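Local coordinates for citrate lyase, subunit 1 (Methanosaeta concilii, PDB 6HXI), which probably catalyses, with its partner subunit, the ATP-driven cleavage of citrate with coenzyme A into acetyl-CoA and oxaloacetate, at residues F203-G207 and R208-P212; A177-E180 and E181-A185; Q364-E368 and A369-I373; R411-P414 and L415-E419; G303-S306 and G307-T311. One frame throughout, in Å; residues are numbered along the deposited sequence.

Interaction 1. Residues F203-G207 and R208-P212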
# COMPACT_ATOMS: atom_id res chain seq x y z
N PHE C 203 46.09 -40.21 -51.66
CA PHE C 203 45.07 -39.50 -52.41
C PHE C 203 45.42 -39.62 -53.90
O PHE C 203 46.57 -39.92 -54.23
CB PHE C 203 44.85 -38.05 -51.94
CG PHE C 203 45.86 -36.98 -52.28
CD1 PHE C 203 45.74 -36.22 -53.45
CD2 PHE C 203 46.85 -36.63 -51.38
CE1 PHE C 203 46.65 -35.20 -53.73
CE2 PHE C 203 47.76 -35.60 -51.66
CZ PHE C 203 47.65 -34.89 -52.84
N THR C 204 44.43 -39.48 -54.80
CA THR C 204 44.63 -39.59 -56.25
C THR C 204 43.75 -38.60 -57.03
O THR C 204 43.01 -37.80 -56.44
CB THR C 204 44.46 -41.06 -56.75
OG1 THR C 204 45.15 -41.96 -55.88
CG2 THR C 204 44.95 -41.26 -58.19
N PHE C 205 43.84 -38.69 -58.37
CA PHE C 205 43.11 -37.90 -59.34
C PHE C 205 42.09 -38.74 -60.11
O PHE C 205 42.36 -39.89 -60.46
CB PHE C 205 44.09 -37.22 -60.31
CG PHE C 205 44.85 -36.09 -59.66
CD1 PHE C 205 44.32 -34.80 -59.64
CD2 PHE C 205 46.08 -36.31 -59.07
CE1 PHE C 205 45.02 -33.75 -59.04
CE2 PHE C 205 46.78 -35.26 -58.46
CZ PHE C 205 46.24 -33.99 -58.44
N SER C 206 40.92 -38.14 -60.34
CA SER C 206 39.80 -38.67 -61.12
C SER C 206 39.57 -37.56 -62.13
O SER C 206 38.78 -36.64 -61.89
CB SER C 206 38.57 -38.86 -60.23
OG SER C 206 37.58 -39.63 -60.89
N GLY C 207 40.36 -37.60 -63.20
CA GLY C 207 40.38 -36.56 -64.22
C GLY C 207 41.11 -35.35 -63.68
O GLY C 207 42.30 -35.43 -63.36
N ARG C 208 40.39 -34.22 -63.52
CA ARG C 208 40.92 -32.99 -62.93
C ARG C 208 40.39 -32.84 -61.49
O ARG C 208 40.59 -31.80 -60.86
CB ARG C 208 40.60 -31.75 -63.79
CG ARG C 208 41.47 -31.64 -65.05
CD ARG C 208 41.53 -30.22 -65.60
NE ARG C 208 42.72 -29.51 -65.16
CZ ARG C 208 42.77 -28.67 -64.13
NH1 ARG C 208 41.67 -28.42 -63.42
NH2 ARG C 208 43.90 -28.06 -63.81
N GLY C 209 39.74 -33.89 -61.00
CA GLY C 209 39.18 -33.98 -59.66
C GLY C 209 40.13 -34.64 -58.68
O GLY C 209 41.13 -35.22 -59.10
N ILE C 210 39.81 -34.56 -57.37
CA ILE C 210 40.67 -35.11 -56.33
C ILE C 210 39.92 -36.17 -55.46
O ILE C 210 38.83 -35.90 -54.95
CB ILE C 210 41.32 -33.94 -55.52
CG1 ILE C 210 42.61 -34.39 -54.82
CG2 ILE C 210 40.37 -33.22 -54.57
CD1 ILE C 210 43.81 -33.98 -55.59
N VAL C 211 40.51 -37.38 -55.35
CA VAL C 211 39.91 -38.53 -54.65
C VAL C 211 40.76 -39.06 -53.47
O VAL C 211 41.87 -39.56 -53.70
CB VAL C 211 39.56 -39.67 -55.66
CG1 VAL C 211 39.03 -40.91 -54.96
CG2 VAL C 211 38.56 -39.20 -56.71
N PRO C 212 40.21 -39.08 -52.23
CA PRO C 212 40.96 -39.67 -51.09
C PRO C 212 40.81 -41.20 -51.06
O PRO C 212 39.68 -41.68 -51.13
CB PRO C 212 40.27 -39.04 -49.87
CG PRO C 212 38.87 -38.81 -50.31
CD PRO C 212 38.90 -38.55 -51.79

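Interaction 2. Residues A177-E180 and E181-A185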
# COMPACT_ATOMS: atom_id res chain seq x y z
N ALA C 177 49.31 -27.16 -59.57
CA ALA C 177 48.31 -26.16 -59.21
C ALA C 177 47.09 -26.81 -58.52
O ALA C 177 46.52 -26.21 -57.61
CB ALA C 177 47.86 -25.38 -60.43
N LEU C 178 46.73 -28.04 -58.95
CA LEU C 178 45.60 -28.80 -58.40
C LEU C 178 45.89 -29.30 -57.00
O LEU C 178 44.97 -29.32 -56.19
CB LEU C 178 45.21 -29.98 -59.32
CG LEU C 178 44.47 -29.65 -60.61
CD1 LEU C 178 44.68 -30.73 -61.65
CD2 LEU C 178 42.99 -29.42 -60.36
N VAL C 179 47.15 -29.70 -56.72
CA VAL C 179 47.57 -30.17 -55.39
C VAL C 179 47.70 -28.97 -54.44
O VAL C 179 47.30 -29.07 -53.29
CB VAL C 179 48.84 -31.07 -55.42
CG1 VAL C 179 49.15 -31.61 -54.03
CG2 VAL C 179 48.68 -32.24 -56.38
N GLU C 180 48.26 -27.83 -54.94
CA GLU C 180 48.43 -26.56 -54.21
C GLU C 180 47.05 -26.12 -53.69
O GLU C 180 46.92 -25.85 -52.51
CB GLU C 180 49.04 -25.50 -55.15
CG GLU C 180 49.01 -24.06 -54.64
CD GLU C 180 49.47 -23.01 -55.64
OE1 GLU C 180 49.14 -23.14 -56.84
OE2 GLU C 180 50.13 -22.04 -55.21
N GLU C 181 46.03 -26.12 -54.58
CA GLU C 181 44.66 -25.76 -54.29
C GLU C 181 43.99 -26.76 -53.34
O GLU C 181 43.25 -26.34 -52.44
CB GLU C 181 43.85 -25.61 -55.59
CG GLU C 181 43.93 -24.20 -56.19
CD GLU C 181 44.07 -24.09 -57.70
OE1 GLU C 181 43.19 -24.61 -58.43
OE2 GLU C 181 45.03 -23.42 -58.15
N PHE C 182 44.27 -28.08 -53.53
CA PHE C 182 43.71 -29.13 -52.69
C PHE C 182 44.21 -29.09 -51.25
O PHE C 182 43.40 -29.23 -50.32
CB PHE C 182 43.90 -30.53 -53.33
CG PHE C 182 43.61 -31.68 -52.39
CD1 PHE C 182 42.31 -31.95 -51.98
CD2 PHE C 182 44.64 -32.44 -51.86
CE1 PHE C 182 42.05 -32.98 -51.08
CE2 PHE C 182 44.38 -33.47 -50.95
CZ PHE C 182 43.08 -33.74 -50.58
N ILE C 183 45.53 -28.92 -51.06
CA ILE C 183 46.12 -28.91 -49.71
C ILE C 183 45.82 -27.57 -48.99
O ILE C 183 45.74 -27.56 -47.75
CB ILE C 183 47.62 -29.32 -49.67
CG1 ILE C 183 48.57 -28.22 -50.20
CG2 ILE C 183 47.83 -30.67 -50.41
CD1 ILE C 183 50.08 -28.54 -49.96
N THR C 184 45.58 -26.48 -49.77
CA THR C 184 45.19 -25.16 -49.24
C THR C 184 43.77 -25.27 -48.67
O THR C 184 43.51 -24.76 -47.59
CB THR C 184 45.36 -24.05 -50.32
OG1 THR C 184 46.76 -23.89 -50.57
CG2 THR C 184 44.78 -22.71 -49.90
N ALA C 185 42.87 -25.97 -49.41
CA ALA C 185 41.48 -26.24 -49.03
C ALA C 185 41.44 -27.19 -47.83
O ALA C 185 40.64 -26.98 -46.92
CB ALA C 185 40.75 -26.86 -50.21

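Interaction 3. Residues Q364-E368 and A369-I373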
# COMPACT_ATOMS: atom_id res chain seq x y z
N GLN C 364 25.03 -52.12 2.25
CA GLN C 364 24.87 -53.58 2.22
C GLN C 364 25.86 -54.23 1.24
O GLN C 364 26.57 -55.18 1.61
CB GLN C 364 23.43 -53.97 1.89
CG GLN C 364 23.02 -55.34 2.43
CD GLN C 364 21.81 -55.91 1.75
OE1 GLN C 364 20.73 -55.30 1.71
NE2 GLN C 364 21.95 -57.12 1.22
N LYS C 365 25.92 -53.69 0.00
CA LYS C 365 26.82 -54.13 -1.07
C LYS C 365 28.31 -53.93 -0.73
O LYS C 365 29.14 -54.70 -1.21
CB LYS C 365 26.45 -53.46 -2.40
CG LYS C 365 25.58 -54.32 -3.29
CD LYS C 365 24.86 -53.52 -4.37
CE LYS C 365 23.93 -54.41 -5.17
NZ LYS C 365 23.05 -53.65 -6.09
N LEU C 366 28.64 -52.91 0.11
CA LEU C 366 30.01 -52.62 0.56
C LEU C 366 30.52 -53.68 1.54
O LEU C 366 31.66 -54.11 1.41
CB LEU C 366 30.10 -51.24 1.23
CG LEU C 366 30.19 -50.01 0.32
CD1 LEU C 366 29.84 -48.77 1.07
CD2 LEU C 366 31.58 -49.86 -0.26
N GLN C 367 29.68 -54.08 2.54
CA GLN C 367 30.00 -55.10 3.55
C GLN C 367 30.16 -56.47 2.91
O GLN C 367 31.15 -57.16 3.16
CB GLN C 367 28.93 -55.14 4.66
CG GLN C 367 28.86 -53.87 5.52
CD GLN C 367 27.62 -53.78 6.40
OE1 GLN C 367 27.70 -53.38 7.56
NE2 GLN C 367 26.45 -54.08 5.86
N GLU C 368 29.19 -56.84 2.04
CA GLU C 368 29.14 -58.10 1.30
C GLU C 368 30.32 -58.31 0.35
O GLU C 368 30.71 -59.46 0.13
CB GLU C 368 27.80 -58.24 0.55
CG GLU C 368 26.63 -58.59 1.47
CD GLU C 368 25.23 -58.43 0.91
OE1 GLU C 368 25.08 -58.10 -0.29
OE2 GLU C 368 24.26 -58.63 1.68
N ALA C 369 30.90 -57.22 -0.21
CA ALA C 369 32.03 -57.32 -1.13
C ALA C 369 33.42 -57.17 -0.47
O ALA C 369 34.44 -57.21 -1.17
CB ALA C 369 31.86 -56.32 -2.27
N ASP C 370 33.46 -57.04 0.89
CA ASP C 370 34.68 -56.92 1.73
C ASP C 370 35.55 -55.73 1.29
O ASP C 370 36.77 -55.82 1.20
CB ASP C 370 35.46 -58.26 1.78
CG ASP C 370 36.45 -58.42 2.93
OD1 ASP C 370 36.09 -58.05 4.08
OD2 ASP C 370 37.54 -58.99 2.70
N ILE C 371 34.88 -54.60 1.02
CA ILE C 371 35.51 -53.37 0.55
C ILE C 371 36.07 -52.56 1.74
O ILE C 371 35.40 -52.42 2.77
CB ILE C 371 34.55 -52.57 -0.38
CG1 ILE C 371 34.28 -53.36 -1.69
CG2 ILE C 371 35.08 -51.16 -0.69
CD1 ILE C 371 33.13 -52.84 -2.60
N GLU C 372 37.32 -52.08 1.58
CA GLU C 372 38.07 -51.26 2.53
C GLU C 372 38.32 -49.89 1.88
O GLU C 372 38.82 -49.83 0.76
CB GLU C 372 39.40 -51.92 2.92
CG GLU C 372 39.24 -53.08 3.88
CD GLU C 372 40.35 -54.11 3.83
OE1 GLU C 372 41.51 -53.73 3.60
OE2 GLU C 372 40.05 -55.31 4.05
N ILE C 373 37.91 -48.81 2.57
CA ILE C 373 38.02 -47.45 2.05
C ILE C 373 39.21 -46.72 2.68
O ILE C 373 39.37 -46.75 3.89
CB ILE C 373 36.67 -46.68 2.19
CG1 ILE C 373 35.55 -47.38 1.39
CG2 ILE C 373 36.79 -45.21 1.79
CD1 ILE C 373 34.28 -47.60 2.14

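Interaction 4. Residues R411-P414 and L415-E419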
# COMPACT_ATOMS: atom_id res chain seq x y z
N ARG C 411 50.66 -41.95 0.37
CA ARG C 411 50.92 -42.89 1.46
C ARG C 411 49.79 -43.92 1.67
O ARG C 411 50.05 -45.01 2.19
CB ARG C 411 51.27 -42.16 2.76
CG ARG C 411 52.31 -42.88 3.62
CD ARG C 411 52.40 -42.29 5.02
NE ARG C 411 53.01 -40.95 5.04
CZ ARG C 411 52.94 -40.10 6.06
NH1 ARG C 411 52.28 -40.44 7.17
NH2 ARG C 411 53.52 -38.91 5.99
N ILE C 412 48.54 -43.59 1.24
CA ILE C 412 47.40 -44.51 1.37
C ILE C 412 47.49 -45.70 0.38
O ILE C 412 46.81 -46.70 0.59
CB ILE C 412 46.01 -43.81 1.31
CG1 ILE C 412 45.81 -42.97 0.01
CG2 ILE C 412 45.76 -42.98 2.58
CD1 ILE C 412 44.37 -42.97 -0.51
N VAL C 413 48.34 -45.58 -0.66
CA VAL C 413 48.54 -46.64 -1.65
C VAL C 413 49.30 -47.83 -1.01
O VAL C 413 48.70 -48.91 -0.96
CB VAL C 413 49.17 -46.16 -2.99
CG1 VAL C 413 49.49 -47.32 -3.92
CG2 VAL C 413 48.24 -45.17 -3.68
N PRO C 414 50.54 -47.69 -0.46
CA PRO C 414 51.19 -48.85 0.18
C PRO C 414 50.45 -49.36 1.42
O PRO C 414 50.43 -50.56 1.65
CB PRO C 414 52.58 -48.32 0.54
CG PRO C 414 52.77 -47.11 -0.31
CD PRO C 414 51.42 -46.51 -0.40
N LEU C 415 49.80 -48.45 2.17
CA LEU C 415 48.99 -48.74 3.36
C LEU C 415 47.82 -49.70 3.05
O LEU C 415 47.42 -50.50 3.90
CB LEU C 415 48.44 -47.40 3.92
CG LEU C 415 48.75 -47.02 5.40
CD1 LEU C 415 50.27 -46.95 5.68
CD2 LEU C 415 48.11 -45.69 5.76
N ALA C 416 47.30 -49.63 1.81
CA ALA C 416 46.19 -50.45 1.32
C ALA C 416 46.62 -51.71 0.55
O ALA C 416 45.93 -52.72 0.61
CB ALA C 416 45.28 -49.60 0.46
N LEU C 417 47.74 -51.63 -0.20
CA LEU C 417 48.23 -52.72 -1.06
C LEU C 417 49.31 -53.60 -0.43
O LEU C 417 49.49 -54.73 -0.91
CB LEU C 417 48.70 -52.17 -2.42
CG LEU C 417 47.68 -51.35 -3.22
CD1 LEU C 417 48.26 -50.90 -4.55
CD2 LEU C 417 46.41 -52.13 -3.45
N GLU C 418 50.03 -53.12 0.60
CA GLU C 418 51.08 -53.90 1.29
C GLU C 418 50.55 -54.56 2.58
O GLU C 418 50.78 -55.75 2.78
CB GLU C 418 52.34 -53.05 1.58
CG GLU C 418 53.00 -52.45 0.35
CD GLU C 418 54.00 -53.36 -0.34
OE1 GLU C 418 55.16 -53.42 0.12
OE2 GLU C 418 53.63 -53.98 -1.36
N GLU C 419 49.95 -53.74 3.49
CA GLU C 419 49.35 -54.07 4.80
C GLU C 419 49.08 -52.81 5.62
O GLU C 419 49.89 -51.89 5.60
CB GLU C 419 50.14 -55.12 5.63
CG GLU C 419 51.59 -54.81 5.93
CD GLU C 419 52.45 -56.04 6.16
OE1 GLU C 419 52.31 -56.68 7.22
OE2 GLU C 419 53.27 -56.36 5.26

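Interaction 5. Residues G303-S306 and G307-T311. With COA (coenzyme A), chain G.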
# COMPACT_ATOMS: atom_id res chain seq x y z
N GLY C 303 40.33 -42.86 -13.04
CA GLY C 303 39.31 -41.84 -12.86
C GLY C 303 39.90 -40.54 -12.34
O GLY C 303 41.03 -40.50 -11.83
N GLU C 304 39.10 -39.47 -12.45
CA GLU C 304 39.49 -38.11 -12.09
C GLU C 304 38.24 -37.23 -11.99
O GLU C 304 37.34 -37.30 -12.83
CB GLU C 304 40.40 -37.59 -13.23
CG GLU C 304 41.09 -36.27 -12.99
CD GLU C 304 40.37 -35.07 -13.57
OE1 GLU C 304 40.40 -34.88 -14.81
OE2 GLU C 304 39.77 -34.32 -12.78
N TYR C 305 38.19 -36.40 -10.95
CA TYR C 305 37.19 -35.36 -10.72
C TYR C 305 37.94 -34.14 -10.19
O TYR C 305 38.86 -34.29 -9.38
CB TYR C 305 36.05 -35.81 -9.77
CG TYR C 305 36.42 -35.86 -8.31
CD1 TYR C 305 37.03 -36.98 -7.76
CD2 TYR C 305 36.15 -34.78 -7.47
CE1 TYR C 305 37.38 -37.03 -6.41
CE2 TYR C 305 36.51 -34.81 -6.12
CZ TYR C 305 37.11 -35.93 -5.60
OH TYR C 305 37.47 -35.95 -4.28
N SER C 306 37.64 -32.96 -10.71
CA SER C 306 38.28 -31.71 -10.30
C SER C 306 37.41 -30.56 -10.78
O SER C 306 36.30 -30.78 -11.21
CB SER C 306 39.68 -31.61 -10.90
OG SER C 306 39.58 -31.70 -12.32
N GLY C 307 37.92 -29.35 -10.68
CA GLY C 307 37.20 -28.15 -11.12
C GLY C 307 35.96 -27.85 -10.31
O GLY C 307 34.97 -27.35 -10.84
N ASP C 308 36.03 -28.14 -9.00
CA ASP C 308 34.97 -27.93 -8.00
C ASP C 308 33.59 -28.48 -8.42
O ASP C 308 32.66 -27.68 -8.59
CB ASP C 308 34.89 -26.46 -7.55
CG ASP C 308 34.07 -26.21 -6.28
OD1 ASP C 308 33.96 -27.14 -5.42
OD2 ASP C 308 33.56 -25.07 -6.12
N PRO C 309 33.41 -29.82 -8.57
CA PRO C 309 32.07 -30.35 -8.90
C PRO C 309 31.13 -30.28 -7.70
O PRO C 309 31.60 -30.41 -6.57
CB PRO C 309 32.34 -31.80 -9.32
CG PRO C 309 33.63 -32.17 -8.70
CD PRO C 309 34.40 -30.92 -8.41
N ASN C 310 29.81 -30.07 -7.92
CA ASN C 310 28.85 -30.01 -6.83
C ASN C 310 28.56 -31.39 -6.23
O ASN C 310 28.98 -32.41 -6.78
CB ASN C 310 27.55 -29.29 -7.25
CG ASN C 310 26.77 -29.92 -8.38
OD1 ASN C 310 26.53 -31.13 -8.43
ND2 ASN C 310 26.30 -29.09 -9.30
N THR C 311 27.83 -31.41 -5.09
CA THR C 311 27.43 -32.61 -4.36
C THR C 311 26.72 -33.66 -5.24
O THR C 311 27.05 -34.83 -5.17
CB THR C 311 26.57 -32.20 -3.15
OG1 THR C 311 27.37 -31.36 -2.33
CG2 THR C 311 26.08 -33.39 -2.33
N1A COA G . 20.33 -17.54 -18.92
C2A COA G . 21.18 -17.84 -19.90
N3A COA G . 22.47 -18.19 -19.81
C4A COA G . 22.89 -18.17 -18.54
C5A COA G . 22.13 -17.87 -17.42
C6A COA G . 20.77 -17.57 -17.64
N6A COA G . 19.90 -17.36 -16.65
N7A COA G . 22.92 -17.84 -16.28
C8A COA G . 24.12 -18.13 -16.73
N9A COA G . 24.18 -18.33 -18.08
C1B COA G . 25.36 -18.63 -18.89
C2B COA G . 26.51 -17.63 -18.78
O2B COA G . 26.28 -16.49 -19.62
C3B COA G . 27.68 -18.49 -19.26
O3B COA G . 27.71 -18.59 -20.70
P3B COA G . 29.04 -18.87 -21.54
O7A COA G . 29.67 -20.09 -20.97
O8A COA G . 28.60 -19.02 -22.95
O9A COA G . 29.89 -17.59 -21.40
C4B COA G . 27.31 -19.91 -18.81
O4B COA G . 25.91 -19.87 -18.48
C5B COA G . 28.10 -20.43 -17.64
O5B COA G . 28.18 -19.38 -16.65
P1A COA G . 29.57 -19.07 -15.84
O1A COA G . 29.38 -18.24 -14.62
O2A COA G . 30.67 -18.56 -16.76
O3A COA G . 29.86 -20.60 -15.47
P2A COA G . 30.80 -21.48 -14.53
O4A COA G . 30.15 -21.67 -13.22
O5A COA G . 30.95 -22.79 -15.25
O6A COA G . 32.21 -20.69 -14.38
CBP COA G . 34.54 -21.40 -14.56
CCP COA G . 33.30 -20.89 -15.30
CDP COA G . 35.67 -21.56 -15.58
CEP COA G . 34.98 -20.41 -13.47
CAP COA G . 34.20 -22.77 -13.91
OAP COA G . 33.53 -23.62 -14.82
C9P COA G . 35.36 -23.52 -13.27
O9P COA G . 35.74 -23.22 -12.14
N8P COA G . 35.90 -24.52 -13.99
C7P COA G . 37.07 -25.26 -13.55
C6P COA G . 38.25 -25.03 -14.46
C5P COA G . 39.44 -25.88 -14.07
O5P COA G . 39.29 -26.97 -13.53
N4P COA G . 40.64 -25.36 -14.33
C3P COA G . 41.89 -26.00 -13.93
C2P COA G . 42.24 -25.73 -12.48
S1P COA G . 43.90 -26.43 -12.25

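Interaction 1. Residues F203-G207 and R208-P212
Arg208 and Gly207 are the two central residues of a type II' turn running from Ser206 to Gly209, and the positive phi of Gly207, 75°, suits a residue lacking a CB. Gly209 and Ser206 exchange two backbone hydrogen bonds: Gly209 N donates to Ser206 O at 3.0 Å, and Ser206 N returns a bond to Gly209 O. Both donors stand above the plane of the carbonyl they use. Gly209 O also lies 3.3 Å from Phe205 CD1, approaching that ring obliquely. Ile210 comes next, with CG1 anti to its backbone N (chi1 -157°), which carries its CD1 in between the two phenylalanines. Ile210 CD1 sits over one face of Phe205, 4.0 Å from the ring centroid in a CH-pi contact, and meets Phe203 CE1 at 3.6 Å. Were Phe205 an alanine, Ile210 CD1 would probably lose the ring face it rests on and Lys175 be left without its cation-pi partner. Val211 faces the other side of the sheet, where its CG2 packs against Ser206 CB at 3.5 Å. Its backbone pairs with Thr204 twice, Val211 N to Thr204 O being nearly straight at 177°, while Thr204 OG1 is occupied by Glu116 O. Pro212, which has no N-H to give, lies opposite Phe203 in a non-hydrogen-bonded pair. Helix 173-192 covers the face bearing Phe203, Phe205 and Ile210. The whole is a tight two-residue beta hairpin with a type II' turn, joining strands 195-206 and 209-220 in the antiparallel sheet of the ATP-grasp region.

Interaction 2. Residues A177-E180 and E181-A185
Thr184 OG1 stands beside its own backbone N (chi1 -68°), a rotation that turns the hydroxyl back along the helix to Glu180 O. Val179 CG1, anti to its backbone N at -175°, meets Ile183 CG2 at 4.0 Å, one turn on. The Thr184 hydroxyl gives its proton to Glu180 O, OG1 to O 2.8 Å, and Thr184 N donates to the same oxygen at 3.1 Å; the two come from opposite faces of the carbonyl plane, so one acceptor is held by both the main chain and the side chain. An alanine at Thr184 is likely to leave Glu180 O with the backbone N-H alone of this pair and one face of that carbonyl without its hydroxyl donor. Ordinary helical bonds run on through the preceding turn, among them Ile183 N to Val179 O at 2.9 Å. Glu181 bends at chi2 and folds back over the previous turn, where its OE2 lies 3.2 Å from Ala177 O, two acceptors that cannot bond to each other. On the inner side Phe182 meets Phe203 with the ring planes at about 45°, Val179 packs on Phe133 and Phe205, and Ile183 on Ile131 and Val120. The helix is thus amphipathic: its apolar flank is laid on the sheet, while on another flank Glu180 OE1 and Glu181 OE2 lie 4.3 Å apart, a likely mild repulsion, which Lys167 beside Glu180 and solvent would probably temper.

Interaction 3. Residues Q364-E368 and A369-I373
Leu366 and Ile371 cross at about a right angle where helix 363-368 gives way to strand 371-376. Leu366 CD2 does the touching, reaching Ile371 CG2 at 3.8 Å, with Ile371 CB and CD1 only slightly farther off. The leucine leaves the helix away from the strand, but with CG anti to the carbonyl carbon (chi1 -80°) its end swings back to Ile371. Leu366 CD2 also comes to 4.3 Å from Ile373 CD1, the next residue on that side of the strand, so one leucine branch spans both isoleucines. Beyond them, Leu359 of helix 348-361 touches Leu366 and Ile373, and Leu322 of helix 311-325 meets Leu366.

The backbone turn that sets this arrangement is a Schellman motif. Asp370 takes a positive phi of 56°, and two bonds lead back into the last helical turn: Ile371 N to Leu366 O at 3.3 Å, entering nearly along the C=O axis, and Asp370 N to Gln367 O at 3.2 Å, from above the carbonyl plane. The bond from Ala369 N to Lys365 O is weak, but Ala369 CB lies against that same oxygen. On the outer side of the helix, Gln364 NE2 donates to Glu368 OE2 at 2.8 Å, on the syn side of the carboxylate and close to the amide's own plane.

Chemically, the join has two characters: carbonyls at the helix end are taken up by N-H groups of the departing chain, while the inner side closes with hydrocarbon. The neutral amide probably eases the negative charge of Glu368, which the helix C-terminus would probably disfavour.

Interaction 4. Residues R411-P414 and L415-E419
Val413 O takes two backbone donors, Leu417 N at 3.0 Å almost in line with the carbonyl and Ala416 N at 3.2 Å from above its plane, so this short helix mixes bonds to the fourth and third residue ahead. The next turn closes with Glu418 N to Pro414 O at 2.8 Å, whereas the bonds to Arg411 O and Ile412 O are weak. Val413 and Leu417 lie side by side and point the same way, CG1 of the valine 3.8 Å from CD1 of the leucine. Leu417 CG, anti to its carbonyl carbon at chi1 -56°, sets that methyl next to its neighbour one turn back. On another flank the ring of Pro414 supplies CB to Glu418 CG at 4.2 Å, the glutamate chain bending away at chi2. Leu415 CB rests on Arg411 O at 3.4 Å, and Ala416 CB lies equally close to Ile412 O.

Val413 and Leu417 face helix 280-292, both meeting Ile290. Ile412 and Ala416 instead touch strand 334-338, while Leu415 packs on Gln401 and His403 of strand 400-403, so the C-terminal helix lies against the parallel sheet and alongside helix 280-292.

Interaction 5. Residues G303-S306 and G307-T311
Tyr305 and Pro309 make a local apolar contact where strand 301-306 runs out into the loop before helix 311-325. Pro309 CG comes to the edge of the Tyr305 ring, near its plane, 3.8 Å from CD2, and the two side chains cross at about a right angle. Tyr305 CG sits between its backbone N and carbonyl carbon (chi1 76°), which brings that edge round to the proline. Pro309 CD also rests on Ser306 O at 3.4 Å. Phe352 packs against Tyr305 and Thr351 against Pro309, both from helix 348-361. Back on the strand, Ser306 OG gives its proton to Glu304 OE2 at 2.7 Å on the syn side of the carboxylate, whose other oxygen is bonded to Ser261 OG.

Gly307 and Asp308 follow with positive phi, and Asp308 is tied down by hydrogen bonds from OD1 to Asp347 N and from its own N to Thr346 OG1. Gly307 CA lies 3.4 Å from O5P of coenzyme A, while Gly307 N donates to a bound citrate anion. The arrangement is a strand-to-helix loop, with Asn310 N-capping the helix through Glu313 N, that lines the coenzyme A and citrate site of the citrate-binding region.

How the interactions relate
Interactions 2 and 1 come first along the chain, their centres 11 Å apart within the ATP-grasp region, where helix 173-192 packs on the hairpin of strands 195-206 and 209-220; Phe182 CD1 meets Ile210 CG2 at 3.5 Å. Interactions 5, 3 and 4 follow, in that order, on the other side of the chain's centre. Interactions 3 and 4 lie about 18 Å apart between centres and share the parallel sheet, one leading into strand 371-376, the other packed over strands 334-338 and 400-403. Interaction 5 is about 24 Å from each, centre to centre, and about 49 Å from the centre of interaction 1. The ATP-grasp and citrate-binding regions are thus well separated, and only interaction 5 borders the bound ligands.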